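Local coordinates for protein fructose-bisphosphate aldolase (Plasmodium falciparum, PDB 4TR9) that belongs to the class I fructose-bisphosphate aldolase family and folds as a TIM barrel, with four copies of the chain in the assembly, at residues P196-D201 with K237-T242; V275-G280 with W302-S307; L157-A162 with E207-V212; L169-T174 with Q214-C219; T251-V256 with S288-S293. All blocks are in the same frame, centred on the assembly; numbering follows the deposited sequence. Where two conformers were deposited one is given.

Contact 1: P196-D201 with K237-T242; sequences PEILAD and KPNMVT
I198 and N239 carry this contact at the C-terminal end of a TIM barrel, where strand 191-198 runs beside the loop that follows strand 235-236. The tight part is around the N239 amide. Its CG sits between the backbone N and the carbonyl carbon (chi1 61°), which turns the amide toward I198 and obliquely across it. OD1 and ND2 both lie 3.6 Å from I198 CB. ND2 also lies 2.8 Å from I198 O, but at a poor angle for a hydrogen bond. Toward the start of both segments, P196 CD lies 3.7 Å from K237 O. At this end, buried K237 belongs to the pocket of the bound 38D. Its extended side chain leads away from 196-201, and NZ makes weak hydrogen bonds to 38D and S307. Buried E197 forms a salt bridge with R154, another pocket residue.

The other end is looser. A200 and T242 are partly exposed and meet only through A200 CB and T242 OG1, 4.2 Å apart.

No direct hydrogen bond joins the two segments. A water bridges them instead, donating to P196 O at 2.9 Å and to N239 OD1 at 2.7 Å.

Contact 2: V275-G280 with W302-S307; sequences VVFLSG and WALTFS
V276 and T305 are turned so that their methyl groups meet on one face of the sheet. V276 CG1 is anti to its own carbonyl carbon (chi1 -82°). T305 puts OG1 anti to its backbone N (chi1 171°), which leaves CG2 for V276. CG1 and CG2 then touch at 3.6 Å, with the two side chains side by side. The T305 hydroxyl is used on K34 O, outside this pair. V276 CB also packs on S307 CB.

The other face carries V275, F277, L304 and F306. L304 lies alongside V275, its CD2 3.6 Å from V275 CB. The F277 ring crosses L304 obliquely, and L304 CB comes to the ring edge at CE2, 3.9 Å away. T305 O is also near the ring plane at the edge. V275 CG1 sits over the centre of one ring face.

The backbones are bonded as parallel strands. V275 N donates to A303 O at 2.7 Å. T305 N returns a weak bond to V275 O. F277 N then reaches T305 O at 3.1 Å, and S307 N reaches F277 O at 2.7 Å.

The two strands are the ends of a beta-alpha-beta crossover through helix 284-295. L291 and I294 of that helix pack on F277, as do T260 and L264 of helix 253-267. On the far edge of strand 274-277, V276 bonds through its backbone to L236 of strand 235-236.

Contact 3: L157-A162 with E207-V212; sequences LVIDTA and EVCAVV
I159 and V212 reach toward each other tip to tip, and the contact between 157-162 and 207-212 is built around them. Apolar packing makes up the whole of it. I159 CG1 is anti to its own carbonyl carbon (chi1 -69°) and the chain then runs on extended, so CD1 is carried to the helix surface. There CD1 lies 3.8 Å from V212 CB and 3.9 Å from C209 CA. I159 CG1 also meets V212 CG1 at 3.9 Å. The other branch, I159 CG2, turns to V208 and touches its CG1 at 4.2 Å. V208 and V212 are one helical turn apart, and the isoleucine spans both. T161 adds a second tip-to-tip pair. Its methyl CG2 meets V208 CG1 at 3.8 Å.

Hydrogen bonds serve each side separately, and none crosses between the segments. V212 N bonds to V208 O and V211 N to E207 O, as expected in a helix. L157 is tied by its backbone to E197 and L199 of the neighbouring strand region.

Another chain also takes part. E6 of a second subunit packs on T161 and V208, and Y7 of that subunit packs on V212. Within the chain, I198 of strand 191-198 touches both I159 and V212.

This is TIM-barrel packing. The loop leaving the C-terminal end of strand 150-157 lies against the first turns of helix 206-226, the helix that follows the adjacent strand 191-198.

Contact 4: L169-T174 with Q214-C219; sequences LSIHET and QKVLSC
The H172 ring meets C219 SG at its edge, with ND1 as the touching atom at 3.7 Å. The sulfur lies almost in the ring plane, 88° off the normal and 4.9 Å from the centroid. This is an edge-on sulfur-aromatic contact. H172 CG is anti to the backbone N, and so is C219 SG (chi1 -175°), which stretches both groups out from their helices. The ring also meets a third subunit. W176 of that subunit meets it edge-to-face, and its NE2 is hydrogen-bonded to NE2 of H172 of that third subunit.

I171 makes the apolar core. Its CG2 packs on C219 CB at 3.8 Å. The I171 and K215 side chains cross at about a right angle, with I171 CD1 3.9 Å from K215 CE. CD1 also lies 4.3 Å from V216 CG2. Y7 of a second subunit packs on I171 and K215 together. On the barrel side, L157 of strand 150-157 touches both I171 and V216.

The helix axes pass 9.5 Å apart at a crossing angle of -41°. Packing of this kind joins neighbouring helices 168-187 and 206-226 in the outer layer of a TIM barrel, here beside the subunit interfaces of the tetramer.

Contact 5: T251-V256 with S288-S293; sequences TTTQDV and SVNLNS
T253 and N290 bring their backbones to 5.6 Å between CA atoms, where the first turn of helix 253-267 meets helix 284-295. Both helices belong to the outer layer of the TIM barrel.

T253 is the centre of the contact. Its OG1 is anti to the backbone N (chi1 177°) and is thereby presented to helix 284-295. It meets S293 OG there at 2.5 Å. The two hydroxyls are hydrogen-bonded, and either could be the donor. The spacing is very short, so its exact value is doubtful. N290 OD1 lies 2.9 Å from the same T253 OG1, but the single hydroxyl proton has both acceptors within reach and that bond is not settled. The other polar atom of the N290 amide, ND2, is hydrogen-bonded to Q282 OE1.

Apolar atoms frame this polar cluster. V289 crosses T253 at about a right angle, with CG1 3.5 Å from T253 OG1. Buried V256 crosses N290 at about a right angle, its CG1 4.2 Å from N290 CG. T242 packs on V256 and M240 on N290, which links the contact to the loop before helix 253-267. No other protein chain touches either segment.

The helix start is organised just beside the contact. T252 is the N-cap, and D255 turns back to it as in one half of a capping box. T252 N donates to D255 OD2 at 3.2 Å, from above the carboxylate plane.

Overall arrangement
Contacts 1 and 2 are the inner pair. They touch each other beside the pocket, and K237 of contact 1 packs on V276 of contact 2. Contact 2 alone is a strand pairing, with backbone bonds across it, whereas contact 1 has a bridging water and packing but no direct hydrogen bond. The centres of contacts 3, 4 and 5 lie about 18 to 21 Å from the chain centre. Contacts 1, 2 and 3 are buried, 4 and 5 only partly so. Contacts 3 and 4 share helix 206-226, are essentially apolar apart from the histidine-sulfur edge contact, and adjoin a second subunit. Contact 5 pairs helices through hydroxyl and amide chemistry. It reaches inward through L291 to F277 and F306 of contact 2.

Contact 1: P196-D201 with K237-T242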
# COMPACT_ATOMS: atom_id res chain seq x y z
N PRO A 196 -16.34 -8.15 8.23
CA PRO A 196 -15.10 -8.00 9.00
C PRO A 196 -15.39 -7.84 10.49
O PRO A 196 -15.21 -6.76 11.04
CB PRO A 196 -14.50 -6.72 8.42
CG PRO A 196 -15.69 -5.91 8.05
CD PRO A 196 -16.79 -6.87 7.66
N GLU A 197 -15.84 -8.92 11.13
CA GLU A 197 -16.24 -8.85 12.53
C GLU A 197 -15.06 -8.62 13.47
O GLU A 197 -14.11 -9.39 13.49
CB GLU A 197 -16.98 -10.13 12.95
CG GLU A 197 -17.39 -10.13 14.42
CD GLU A 197 -18.03 -11.43 14.85
OE1 GLU A 197 -18.13 -12.35 14.01
OE2 GLU A 197 -18.44 -11.53 16.02
N ILE A 198 -15.15 -7.54 14.24
CA ILE A 198 -14.19 -7.28 15.30
C ILE A 198 -14.77 -7.71 16.64
O ILE A 198 -15.79 -7.18 17.08
CB ILE A 198 -13.80 -5.80 15.36
CG1 ILE A 198 -13.15 -5.36 14.05
CG2 ILE A 198 -12.85 -5.55 16.53
CD1 ILE A 198 -12.72 -3.92 14.03
N LEU A 199 -14.14 -8.69 17.28
CA LEU A 199 -14.62 -9.22 18.55
C LEU A 199 -14.61 -8.17 19.65
O LEU A 199 -13.70 -7.35 19.74
CB LEU A 199 -13.77 -10.42 18.98
CG LEU A 199 -13.79 -11.63 18.05
CD1 LEU A 199 -12.98 -12.78 18.64
CD2 LEU A 199 -15.23 -12.07 17.79
N ALA A 200 -15.64 -8.19 20.49
CA ALA A 200 -15.74 -7.26 21.60
C ALA A 200 -15.06 -7.82 22.85
O ALA A 200 -15.17 -7.25 23.93
CB ALA A 200 -17.20 -6.93 21.89
N ASP A 201 -14.37 -8.94 22.68
CA ASP A 201 -13.65 -9.57 23.77
C ASP A 201 -12.47 -8.71 24.22
O ASP A 201 -11.65 -8.29 23.41
CB ASP A 201 -13.15 -10.96 23.36
CG ASP A 201 -14.29 -11.89 22.96
OD1 ASP A 201 -15.37 -11.80 23.58
OD2 ASP A 201 -14.10 -12.70 22.04
N LYS A 237 -21.36 -6.27 6.89
CA LYS A 237 -21.79 -6.85 8.15
C LYS A 237 -20.72 -6.66 9.23
O LYS A 237 -19.95 -7.58 9.52
CB LYS A 237 -22.12 -8.33 7.98
CG LYS A 237 -22.73 -8.98 9.22
CD LYS A 237 -23.14 -10.42 8.94
CE LYS A 237 -23.76 -11.07 10.18
NZ LYS A 237 -24.22 -12.45 9.91
N PRO A 238 -20.65 -5.46 9.81
CA PRO A 238 -19.67 -5.16 10.85
C PRO A 238 -20.25 -5.32 12.24
O PRO A 238 -21.45 -5.59 12.39
CB PRO A 238 -19.33 -3.70 10.57
CG PRO A 238 -20.65 -3.13 10.13
CD PRO A 238 -21.41 -4.25 9.43
N ASN A 239 -19.42 -5.16 13.26
CA ASN A 239 -19.88 -5.15 14.63
C ASN A 239 -20.23 -3.73 15.06
O ASN A 239 -19.67 -2.77 14.55
CB ASN A 239 -18.82 -5.73 15.57
CG ASN A 239 -17.53 -4.93 15.54
OD1 ASN A 239 -17.05 -4.54 14.47
ND2 ASN A 239 -16.96 -4.69 16.71
N MET A 240 -21.17 -3.61 16.00
CA MET A 240 -21.49 -2.31 16.56
C MET A 240 -20.30 -1.79 17.37
O MET A 240 -19.64 -2.56 18.07
CB MET A 240 -22.74 -2.39 17.44
CG MET A 240 -24.01 -2.74 16.69
SD MET A 240 -25.44 -2.81 17.79
CE MET A 240 -26.74 -3.19 16.62
N VAL A 241 -20.03 -0.50 17.26
CA VAL A 241 -18.93 0.10 18.02
C VAL A 241 -19.31 0.16 19.49
O VAL A 241 -20.01 1.07 19.93
CB VAL A 241 -18.58 1.50 17.51
CG1 VAL A 241 -17.47 2.10 18.34
CG2 VAL A 241 -18.18 1.44 16.04
N THR A 242 -18.84 -0.83 20.25
CA THR A 242 -19.15 -0.91 21.67
C THR A 242 -17.87 -1.07 22.49
O THR A 242 -16.81 -1.37 21.95
CB THR A 242 -20.08 -2.10 21.99
OG1 THR A 242 -19.42 -3.33 21.69
CG2 THR A 242 -21.36 -2.00 21.16
O HOH W 1 -16.41 -4.27 11.90

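Contact 2: V275-G280 with W302-S307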
# COMPACT_ATOMS: atom_id res chain seq x y z
N VAL A 275 -26.18 -1.44 5.60
CA VAL A 275 -25.27 -2.11 6.52
C VAL A 275 -26.05 -3.00 7.48
O VAL A 275 -26.95 -2.54 8.18
CB VAL A 275 -24.44 -1.09 7.33
CG1 VAL A 275 -23.76 -1.76 8.51
CG2 VAL A 275 -23.42 -0.40 6.43
N VAL A 276 -25.71 -4.29 7.50
CA VAL A 276 -26.41 -5.25 8.33
C VAL A 276 -25.58 -5.66 9.55
O VAL A 276 -24.65 -6.45 9.45
CB VAL A 276 -26.80 -6.51 7.53
CG1 VAL A 276 -28.08 -6.27 6.75
CG2 VAL A 276 -25.67 -6.91 6.58
N PHE A 277 -25.92 -5.11 10.71
CA PHE A 277 -25.17 -5.37 11.93
C PHE A 277 -25.31 -6.80 12.42
O PHE A 277 -26.32 -7.46 12.17
CB PHE A 277 -25.60 -4.41 13.04
CG PHE A 277 -25.21 -2.98 12.80
CD1 PHE A 277 -23.90 -2.57 12.97
CD2 PHE A 277 -26.15 -2.05 12.39
CE1 PHE A 277 -23.54 -1.25 12.75
CE2 PHE A 277 -25.80 -0.74 12.16
CZ PHE A 277 -24.49 -0.34 12.34
N LEU A 278 -24.29 -7.28 13.12
CA LEU A 278 -24.33 -8.60 13.74
C LEU A 278 -24.55 -8.46 15.25
O LEU A 278 -24.01 -7.55 15.87
CB LEU A 278 -23.05 -9.38 13.44
CG LEU A 278 -21.70 -8.74 13.80
CD1 LEU A 278 -21.24 -9.16 15.19
CD2 LEU A 278 -20.65 -9.09 12.76
N SER A 279 -25.34 -9.36 15.81
CA SER A 279 -25.68 -9.30 17.23
C SER A 279 -24.46 -9.57 18.11
O SER A 279 -24.28 -8.93 19.15
CB SER A 279 -26.80 -10.29 17.56
OG SER A 279 -26.43 -11.61 17.23
N GLY A 280 -23.63 -10.52 17.69
CA GLY A 280 -22.46 -10.89 18.46
C GLY A 280 -22.84 -11.57 19.76
O GLY A 280 -23.69 -12.46 19.77
N TRP A 302 -27.24 5.29 4.32
CA TRP A 302 -27.49 3.89 4.02
C TRP A 302 -28.47 3.31 5.03
O TRP A 302 -28.68 3.88 6.10
CB TRP A 302 -26.19 3.08 4.05
CG TRP A 302 -24.94 3.89 4.26
CD1 TRP A 302 -23.97 4.15 3.33
CD2 TRP A 302 -24.53 4.53 5.47
NE1 TRP A 302 -22.98 4.92 3.89
CE2 TRP A 302 -23.30 5.17 5.20
CE3 TRP A 302 -25.08 4.64 6.75
CZ2 TRP A 302 -22.61 5.90 6.17
CZ3 TRP A 302 -24.39 5.36 7.71
CH2 TRP A 302 -23.17 5.98 7.41
N ALA A 303 -29.07 2.18 4.68
CA ALA A 303 -29.98 1.49 5.60
C ALA A 303 -29.18 0.75 6.67
O ALA A 303 -28.39 -0.14 6.36
CB ALA A 303 -30.88 0.53 4.85
N LEU A 304 -29.38 1.13 7.93
CA LEU A 304 -28.68 0.48 9.03
C LEU A 304 -29.60 -0.51 9.73
O LEU A 304 -30.23 -0.19 10.75
CB LEU A 304 -28.16 1.52 10.02
CG LEU A 304 -27.18 2.54 9.44
CD1 LEU A 304 -26.57 3.40 10.52
CD2 LEU A 304 -26.09 1.83 8.65
N THR A 305 -29.67 -1.72 9.18
CA THR A 305 -30.54 -2.76 9.73
C THR A 305 -29.72 -3.86 10.40
O THR A 305 -28.62 -3.61 10.90
CB THR A 305 -31.45 -3.36 8.64
OG1 THR A 305 -32.13 -4.50 9.16
CG2 THR A 305 -30.63 -3.77 7.42
N PHE A 306 -30.25 -5.08 10.39
CA PHE A 306 -29.65 -6.17 11.15
C PHE A 306 -29.45 -7.45 10.34
O PHE A 306 -30.20 -7.73 9.40
CB PHE A 306 -30.50 -6.48 12.39
CG PHE A 306 -31.91 -6.89 12.06
CD1 PHE A 306 -32.25 -8.23 11.92
CD2 PHE A 306 -32.91 -5.94 11.89
CE1 PHE A 306 -33.54 -8.61 11.62
CE2 PHE A 306 -34.21 -6.32 11.59
CZ PHE A 306 -34.52 -7.65 11.46
N SER A 307 -28.44 -8.22 10.72
CA SER A 307 -28.26 -9.58 10.22
C SER A 307 -28.09 -10.51 11.41
O SER A 307 -27.06 -11.17 11.57
CB SER A 307 -27.04 -9.67 9.29
OG SER A 307 -26.86 -10.99 8.82

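Contact 3: L157-A162 with E207-V212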
# COMPACT_ATOMS: atom_id res chain seq x y z
N LEU A 157 -11.45 -10.36 13.64
CA LEU A 157 -10.32 -9.60 14.16
C LEU A 157 -10.43 -9.45 15.67
O LEU A 157 -11.52 -9.42 16.23
CB LEU A 157 -10.24 -8.21 13.50
CG LEU A 157 -10.06 -8.15 11.98
CD1 LEU A 157 -11.41 -8.12 11.27
CD2 LEU A 157 -9.22 -6.94 11.60
N VAL A 158 -9.28 -9.36 16.33
CA VAL A 158 -9.24 -9.26 17.79
C VAL A 158 -8.62 -7.94 18.23
O VAL A 158 -7.60 -7.52 17.68
CB VAL A 158 -8.45 -10.44 18.40
CG1 VAL A 158 -8.34 -10.29 19.91
CG2 VAL A 158 -9.09 -11.77 18.04
N ILE A 159 -9.24 -7.29 19.20
CA ILE A 159 -8.66 -6.07 19.78
C ILE A 159 -7.87 -6.39 21.04
O ILE A 159 -8.44 -6.79 22.06
CB ILE A 159 -9.74 -5.02 20.11
CG1 ILE A 159 -10.35 -4.46 18.83
CG2 ILE A 159 -9.14 -3.89 20.93
CD1 ILE A 159 -11.36 -3.36 19.06
N ASP A 160 -6.56 -6.22 20.96
CA ASP A 160 -5.68 -6.41 22.10
C ASP A 160 -4.54 -5.41 22.01
O ASP A 160 -3.47 -5.71 21.47
CB ASP A 160 -5.15 -7.85 22.15
CG ASP A 160 -4.63 -8.24 23.52
OD1 ASP A 160 -4.18 -7.34 24.27
OD2 ASP A 160 -4.68 -9.44 23.86
N THR A 161 -4.79 -4.21 22.53
CA THR A 161 -3.86 -3.09 22.41
C THR A 161 -2.48 -3.40 22.97
O THR A 161 -1.47 -2.91 22.46
CB THR A 161 -4.41 -1.84 23.12
OG1 THR A 161 -4.58 -2.12 24.51
CG2 THR A 161 -5.75 -1.44 22.52
N ALA A 162 -2.43 -4.22 24.02
CA ALA A 162 -1.17 -4.62 24.62
C ALA A 162 -0.33 -5.44 23.64
O ALA A 162 0.89 -5.33 23.61
CB ALA A 162 -1.42 -5.40 25.90
N GLU A 207 -13.97 3.90 22.90
CA GLU A 207 -13.21 4.82 22.06
C GLU A 207 -12.16 4.05 21.26
O GLU A 207 -11.90 4.37 20.10
CB GLU A 207 -12.54 5.91 22.89
CG GLU A 207 -13.51 6.91 23.52
CD GLU A 207 -14.20 6.37 24.76
OE1 GLU A 207 -13.92 5.22 25.16
OE2 GLU A 207 -15.03 7.11 25.34
N VAL A 208 -11.56 3.05 21.89
CA VAL A 208 -10.56 2.21 21.24
C VAL A 208 -11.20 1.41 20.11
O VAL A 208 -10.64 1.30 19.01
CB VAL A 208 -9.89 1.24 22.23
CG1 VAL A 208 -8.94 0.30 21.52
CG2 VAL A 208 -9.16 2.03 23.32
N CYS A 209 -12.38 0.86 20.38
CA CYS A 209 -13.11 0.07 19.39
C CYS A 209 -13.46 0.90 18.16
O CYS A 209 -13.44 0.40 17.04
CB CYS A 209 -14.39 -0.51 20.00
SG CYS A 209 -15.37 -1.50 18.85
N ALA A 210 -13.78 2.18 18.37
CA ALA A 210 -14.11 3.08 17.28
C ALA A 210 -12.90 3.31 16.37
O ALA A 210 -13.01 3.25 15.15
CB ALA A 210 -14.63 4.40 17.81
N VAL A 211 -11.75 3.56 16.99
CA VAL A 211 -10.52 3.81 16.25
C VAL A 211 -10.10 2.58 15.45
O VAL A 211 -9.70 2.69 14.29
CB VAL A 211 -9.37 4.21 17.19
CG1 VAL A 211 -8.07 4.38 16.42
CG2 VAL A 211 -9.71 5.49 17.94
N VAL A 212 -10.21 1.41 16.07
CA VAL A 212 -9.86 0.15 15.41
C VAL A 212 -10.82 -0.16 14.26
O VAL A 212 -10.39 -0.51 13.16
CB VAL A 212 -9.86 -1.02 16.41
CG1 VAL A 212 -9.70 -2.35 15.67
CG2 VAL A 212 -8.75 -0.84 17.44

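Contact 4: L169-T174 with Q214-C219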
# COMPACT_ATOMS: atom_id res chain seq x y z
N LEU A 169 -0.85 -7.15 9.40
CA LEU A 169 -0.94 -8.41 8.67
C LEU A 169 -2.34 -9.01 8.83
O LEU A 169 -2.91 -9.53 7.87
CB LEU A 169 0.12 -9.40 9.16
CG LEU A 169 0.11 -10.79 8.52
CD1 LEU A 169 0.17 -10.69 7.01
CD2 LEU A 169 1.27 -11.62 9.05
N SER A 170 -2.88 -8.92 10.04
CA SER A 170 -4.22 -9.43 10.32
C SER A 170 -5.28 -8.63 9.57
O SER A 170 -6.21 -9.20 9.00
CB SER A 170 -4.50 -9.39 11.82
OG SER A 170 -5.84 -9.75 12.09
N ILE A 171 -5.12 -7.31 9.58
CA ILE A 171 -6.09 -6.41 8.96
C ILE A 171 -6.10 -6.57 7.44
O ILE A 171 -7.17 -6.60 6.82
CB ILE A 171 -5.80 -4.94 9.32
CG1 ILE A 171 -5.93 -4.73 10.83
CG2 ILE A 171 -6.74 -4.00 8.57
CD1 ILE A 171 -5.62 -3.31 11.27
N HIS A 172 -4.92 -6.68 6.84
CA HIS A 172 -4.82 -6.72 5.39
C HIS A 172 -5.23 -8.07 4.82
O HIS A 172 -5.83 -8.14 3.75
CB HIS A 172 -3.40 -6.38 4.93
CG HIS A 172 -3.30 -6.04 3.48
ND1 HIS A 172 -4.02 -5.01 2.91
CD2 HIS A 172 -2.59 -6.61 2.47
CE1 HIS A 172 -3.74 -4.95 1.62
NE2 HIS A 172 -2.88 -5.91 1.33
N GLU A 173 -4.90 -9.15 5.53
CA GLU A 173 -5.34 -10.48 5.12
C GLU A 173 -6.86 -10.58 5.20
O GLU A 173 -7.50 -11.18 4.34
CB GLU A 173 -4.68 -11.56 5.98
CG GLU A 173 -5.41 -12.90 5.99
CD GLU A 173 -5.46 -13.58 4.62
OE1 GLU A 173 -4.74 -13.14 3.70
OE2 GLU A 173 -6.24 -14.54 4.47
N THR A 174 -7.42 -9.98 6.25
CA THR A 174 -8.87 -9.90 6.39
C THR A 174 -9.47 -9.12 5.23
O THR A 174 -10.42 -9.57 4.59
CB THR A 174 -9.27 -9.23 7.72
OG1 THR A 174 -9.05 -10.14 8.80
CG2 THR A 174 -10.73 -8.81 7.70
N GLN A 214 -12.69 1.89 12.60
CA GLN A 214 -12.47 2.88 11.55
C GLN A 214 -11.26 2.53 10.70
O GLN A 214 -11.27 2.70 9.48
CB GLN A 214 -12.31 4.28 12.16
CG GLN A 214 -12.01 5.37 11.15
CD GLN A 214 -11.93 6.74 11.79
OE1 GLN A 214 -12.40 6.95 12.90
NE2 GLN A 214 -11.32 7.69 11.08
N LYS A 215 -10.21 2.02 11.35
CA LYS A 215 -8.98 1.64 10.66
C LYS A 215 -9.20 0.40 9.80
O LYS A 215 -8.72 0.33 8.67
CB LYS A 215 -7.86 1.40 11.67
CG LYS A 215 -6.53 1.01 11.04
CD LYS A 215 -5.50 0.66 12.10
CE LYS A 215 -4.16 0.30 11.47
NZ LYS A 215 -3.56 1.44 10.73
N VAL A 216 -9.92 -0.58 10.35
CA VAL A 216 -10.19 -1.82 9.64
C VAL A 216 -11.08 -1.58 8.42
O VAL A 216 -10.77 -2.03 7.32
CB VAL A 216 -10.85 -2.86 10.55
CG1 VAL A 216 -11.30 -4.07 9.75
CG2 VAL A 216 -9.89 -3.28 11.66
N LEU A 217 -12.18 -0.85 8.62
CA LEU A 217 -13.12 -0.56 7.54
C LEU A 217 -12.46 0.22 6.40
O LEU A 217 -12.81 0.03 5.24
CB LEU A 217 -14.32 0.22 8.08
CG LEU A 217 -15.31 -0.59 8.93
CD1 LEU A 217 -16.53 0.26 9.28
CD2 LEU A 217 -15.72 -1.86 8.21
N SER A 218 -11.51 1.08 6.74
CA SER A 218 -10.78 1.84 5.74
C SER A 218 -9.97 0.92 4.84
O SER A 218 -9.89 1.12 3.63
CB SER A 218 -9.86 2.87 6.41
OG SER A 218 -9.08 3.56 5.44
N CYS A 219 -9.37 -0.10 5.44
CA CYS A 219 -8.56 -1.07 4.71
C CYS A 219 -9.45 -2.06 3.95
O CYS A 219 -9.09 -2.52 2.86
CB CYS A 219 -7.62 -1.81 5.65
SG CYS A 219 -6.48 -2.94 4.83

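Contact 5: T251-V256 with S288-S293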
# COMPACT_ATOMS: atom_id res chain seq x y z
N THR A 251 -20.90 2.35 29.67
CA THR A 251 -21.34 3.02 28.46
C THR A 251 -22.83 2.79 28.21
O THR A 251 -23.31 1.66 28.24
CB THR A 251 -20.55 2.55 27.23
OG1 THR A 251 -20.71 1.13 27.06
CG2 THR A 251 -19.07 2.87 27.39
N THR A 252 -23.55 3.88 27.95
CA THR A 252 -24.97 3.80 27.66
C THR A 252 -25.21 3.38 26.21
O THR A 252 -24.26 3.28 25.42
CB THR A 252 -25.68 5.14 27.92
OG1 THR A 252 -25.09 6.16 27.11
CG2 THR A 252 -25.55 5.53 29.39
N THR A 253 -26.47 3.14 25.86
CA THR A 253 -26.81 2.68 24.52
C THR A 253 -26.67 3.79 23.48
O THR A 253 -26.46 3.51 22.30
CB THR A 253 -28.25 2.12 24.47
OG1 THR A 253 -28.58 1.75 23.13
CG2 THR A 253 -29.25 3.16 24.97
N GLN A 254 -26.78 5.04 23.92
CA GLN A 254 -26.61 6.17 23.02
C GLN A 254 -25.14 6.38 22.69
O GLN A 254 -24.80 6.88 21.61
CB GLN A 254 -27.20 7.44 23.62
CG GLN A 254 -28.72 7.48 23.61
CD GLN A 254 -29.27 8.84 23.99
OE1 GLN A 254 -28.55 9.69 24.51
NE2 GLN A 254 -30.56 9.06 23.73
N ASP A 255 -24.26 6.00 23.61
CA ASP A 255 -22.83 6.04 23.36
C ASP A 255 -22.47 5.02 22.29
O ASP A 255 -21.58 5.26 21.47
CB ASP A 255 -22.04 5.77 24.65
CG ASP A 255 -22.21 6.87 25.68
OD1 ASP A 255 -22.46 8.03 25.28
OD2 ASP A 255 -22.10 6.58 26.89
N VAL A 256 -23.16 3.89 22.31
CA VAL A 256 -22.99 2.87 21.28
C VAL A 256 -23.46 3.39 19.93
O VAL A 256 -22.77 3.24 18.92
CB VAL A 256 -23.76 1.57 21.63
CG1 VAL A 256 -23.78 0.63 20.44
CG2 VAL A 256 -23.14 0.90 22.85
N SER A 288 -31.52 -5.20 20.20
CA SER A 288 -32.62 -4.43 19.64
C SER A 288 -32.55 -2.98 20.09
O SER A 288 -32.83 -2.06 19.31
CB SER A 288 -33.97 -5.04 20.04
OG SER A 288 -34.10 -6.36 19.54
N VAL A 289 -32.19 -2.78 21.35
CA VAL A 289 -32.07 -1.44 21.91
C VAL A 289 -30.95 -0.66 21.23
O VAL A 289 -31.13 0.50 20.85
CB VAL A 289 -31.81 -1.48 23.43
CG1 VAL A 289 -31.49 -0.10 23.97
CG2 VAL A 289 -33.02 -2.07 24.15
N ASN A 290 -29.80 -1.30 21.06
CA ASN A 290 -28.65 -0.66 20.42
C ASN A 290 -28.92 -0.35 18.95
O ASN A 290 -28.55 0.72 18.47
CB ASN A 290 -27.41 -1.54 20.55
CG ASN A 290 -26.93 -1.66 21.98
OD1 ASN A 290 -27.11 -0.75 22.79
ND2 ASN A 290 -26.31 -2.79 22.31
N LEU A 291 -29.56 -1.28 18.25
CA LEU A 291 -29.93 -1.06 16.86
C LEU A 291 -30.92 0.10 16.75
O LEU A 291 -30.90 0.86 15.79
CB LEU A 291 -30.53 -2.33 16.25
CG LEU A 291 -31.04 -2.23 14.81
CD1 LEU A 291 -29.91 -1.83 13.87
CD2 LEU A 291 -31.68 -3.53 14.36
N ASN A 292 -31.78 0.22 17.76
CA ASN A 292 -32.73 1.32 17.83
C ASN A 292 -32.02 2.64 18.08
O ASN A 292 -32.36 3.66 17.48
CB ASN A 292 -33.77 1.06 18.92
CG ASN A 292 -34.74 2.21 19.08
OD1 ASN A 292 -35.74 2.29 18.36
ND2 ASN A 292 -34.46 3.10 20.02
N SER A 293 -31.03 2.62 18.97
CA SER A 293 -30.27 3.82 19.30
C SER A 293 -29.51 4.34 18.08
O SER A 293 -29.33 5.54 17.92
CB SER A 293 -29.30 3.53 20.45
OG SER A 293 -29.98 3.08 21.60